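Local coordinates for protein NAGD (Escherichia coli, PDB 2C4N) that catalyses the hydrolysis of ribonucleoside 5'-phosphates to ribonucleoside and phosphate, using magnesium or another divalent metal ion, at residues V199-R204 with S222-L227. Numbering follows the deposited sequence.
Sequences VGDNLR and SGVSSL. With MG (magnesium ion), chain B; PO4 (phosphate ion), chain C.
The D201 carboxylate meets the 222-227 loop through its OD2 edge, with G223 CA and V224 CG2 flanking that oxygen, one displaced to each side of the plane. V224 N donates to the anti lone pair of OD2 (3.0 Å, 168° at the hydrogen), while OD1 holds the magnesium ion at 2.3 Å. A metal-bound water also donates to OD2, so both oxygens are engaged and the group's rotation is fixed. A CB on G223 would clash with OD2.

The N202 amide presents one face to the same loop: V224 CG1 sits over ND2 at 4.1 Å, and S225 OG lies on that side too. With CG anti to the backbone N (chi1 -165°), OD1 turns back to accept from R204 N at 2.9 Å and caps the helix, while ND2 points to phosphate O2 in a weak bond, consistent with the substrate-binding role inferred for N202-T205. Both partners lean toward the amide face turned away from V224. Replacing N202 by alanine removes both amide ends, which would probably leave R204 N without its capping acceptor and the phosphate without this weak donor.

S225 ties the backbones together. Its N donates to D201 O (2.9 Å), and its OG accepts from L203 N at 2.8 Å in an almost straight bond (178°), giving this N-H at the helix start a side-chain acceptor. L203 CB and CG pack against that hydroxyl.

D9 OD2 and D11 O also bind the magnesium ion, D206 OD2 accepts from N202 N, and K176 and T205 share the phosphate, probably from the crystallisation liquor. The loops following parallel strands 196-200 and 216-220 thus meet beside the metal site, at the C-terminal edge of the Rossmann-like HAD core, where D201 corresponds to acidic motif IV.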
loop_
_atom_site.group_PDB
_atom_site.type_symbol
_atom_site.label_atom_id
_atom_site.label_comp_id
_atom_site.label_asym_id
_atom_site.label_seq_id
_atom_site.Cartn_x
_atom_site.Cartn_y
_atom_site.Cartn_z
ATOM N N VAL A 199 16.770 -21.806 -13.627
ATOM C CA VAL A 199 15.918 -21.722 -14.806
ATOM C C VAL A 199 14.500 -21.474 -14.297
ATOM O O VAL A 199 14.019 -22.192 -13.422
ATOM C CB VAL A 199 15.927 -23.047 -15.615
ATOM C CG1 VAL A 199 15.043 -22.912 -16.844
ATOM C CG2 VAL A 199 17.347 -23.406 -16.025
ATOM N N GLY A 200 13.839 -20.451 -14.825
ATOM C CA GLY A 200 12.485 -20.159 -14.381
ATOM C C GLY A 200 11.669 -19.444 -15.435
ATOM O O GLY A 200 12.221 -18.952 -16.420
ATOM N N ASP A 201 10.357 -19.375 -15.224
ATOM C CA ASP A 201 9.465 -18.725 -16.179
ATOM C C ASP A 201 8.905 -17.396 -15.682
ATOM O O ASP A 201 8.268 -16.671 -16.446
ATOM C CB ASP A 201 8.289 -19.640 -16.510
ATOM C CG ASP A 201 7.423 -19.915 -15.303
ATOM O OD1 ASP A 201 7.984 -20.375 -14.294
ATOM O OD2 ASP A 201 6.196 -19.669 -15.358
ATOM N N ASN A 202 9.131 -17.080 -14.409
ATOM C CA ASN A 202 8.615 -15.837 -13.843
ATOM C C ASN A 202 9.716 -14.834 -13.506
ATOM O O ASN A 202 10.481 -15.026 -12.560
ATOM C CB ASN A 202 7.807 -16.130 -12.577
ATOM C CG ASN A 202 6.948 -14.954 -12.153
ATOM O OD1 ASN A 202 7.287 -13.802 -12.417
ATOM N ND2 ASN A 202 5.835 -15.240 -11.489
ATOM N N LEU A 203 9.778 -13.751 -14.273
ATOM C CA LEU A 203 10.780 -12.718 -14.059
ATOM C C LEU A 203 10.757 -12.161 -12.645
ATOM O O LEU A 203 11.805 -11.894 -12.061
ATOM C CB LEU A 203 10.562 -11.567 -15.047
ATOM C CG LEU A 203 11.091 -11.755 -16.474
ATOM C CD1 LEU A 203 10.451 -10.736 -17.400
ATOM C CD2 LEU A 203 12.607 -11.607 -16.477
ATOM N N ARG A 204 9.559 -11.995 -12.100
ATOM C CA ARG A 204 9.399 -11.420 -10.769
ATOM C C ARG A 204 9.637 -12.352 -9.589
ATOM O O ARG A 204 9.596 -11.912 -8.442
ATOM C CB ARG A 204 8.017 -10.771 -10.661
ATOM C CG ARG A 204 7.831 -9.660 -11.682
ATOM C CD ARG A 204 6.458 -9.009 -11.629
ATOM N NE ARG A 204 6.295 -8.060 -12.730
ATOM C CZ ARG A 204 6.911 -6.883 -12.809
ATOM N NH1 ARG A 204 7.734 -6.487 -11.845
ATOM N NH2 ARG A 204 6.722 -6.106 -13.870
ATOM N N SER A 222 7.893 -20.351 -21.685
ATOM C CA SER A 222 6.819 -21.332 -21.667
ATOM C C SER A 222 5.819 -21.146 -20.529
ATOM O O SER A 222 4.874 -21.925 -20.404
ATOM C CB SER A 222 7.427 -22.736 -21.593
ATOM O OG SER A 222 8.348 -22.823 -20.513
ATOM N N GLY A 223 6.020 -20.113 -19.714
ATOM C CA GLY A 223 5.123 -19.873 -18.597
ATOM C C GLY A 223 4.564 -18.464 -18.441
ATOM O O GLY A 223 4.083 -17.860 -19.401
ATOM N N VAL A 224 4.644 -17.939 -17.222
ATOM C CA VAL A 224 4.115 -16.621 -16.891
ATOM C C VAL A 224 4.678 -15.438 -17.667
ATOM O O VAL A 224 3.929 -14.698 -18.302
ATOM C CB VAL A 224 4.289 -16.321 -15.379
ATOM C CG1 VAL A 224 3.819 -14.908 -15.067
ATOM C CG2 VAL A 224 3.513 -17.334 -14.557
ATOM N N SER A 225 5.990 -15.247 -17.606
ATOM C CA SER A 225 6.612 -14.113 -18.284
ATOM C C SER A 225 6.746 -14.251 -19.795
ATOM O O SER A 225 6.915 -15.352 -20.329
ATOM C CB SER A 225 7.992 -13.842 -17.681
ATOM O OG SER A 225 7.881 -13.394 -16.343
ATOM N N SER A 226 6.674 -13.112 -20.477
ATOM C CA SER A 226 6.817 -13.071 -21.926
ATOM C C SER A 226 8.053 -12.247 -22.267
ATOM O O SER A 226 8.529 -11.443 -21.459
ATOM C CB SER A 226 5.577 -12.459 -22.572
ATOM O OG SER A 226 5.427 -11.115 -22.170
ATOM N N LEU A 227 8.566 -12.440 -23.473
ATOM C CA LEU A 227 9.773 -11.755 -23.902
ATOM C C LEU A 227 9.775 -10.236 -23.759
ATOM O O LEU A 227 10.771 -9.657 -23.317
ATOM C CB LEU A 227 10.095 -12.140 -25.348
ATOM C CG LEU A 227 11.429 -11.610 -25.888
ATOM C CD1 LEU A 227 12.552 -12.080 -24.979
ATOM C CD2 LEU A 227 11.649 -12.087 -27.319
HETATM MG MG MG B . 6.987 -21.206 -12.432
HETATM P P PO4 C . 5.865 -18.409 -8.475
HETATM O O1 PO4 C . 5.406 -19.803 -8.255
HETATM O O2 PO4 C . 5.002 -17.758 -9.489
HETATM O O3 PO4 C . 5.783 -17.656 -7.200
HETATM O O4 PO4 C . 7.270 -18.418 -8.950
HETATM O O HOH W 1 4.951 -20.175 -12.931
HETATM O O HOH W 2 7.884 -19.320 -11.427
#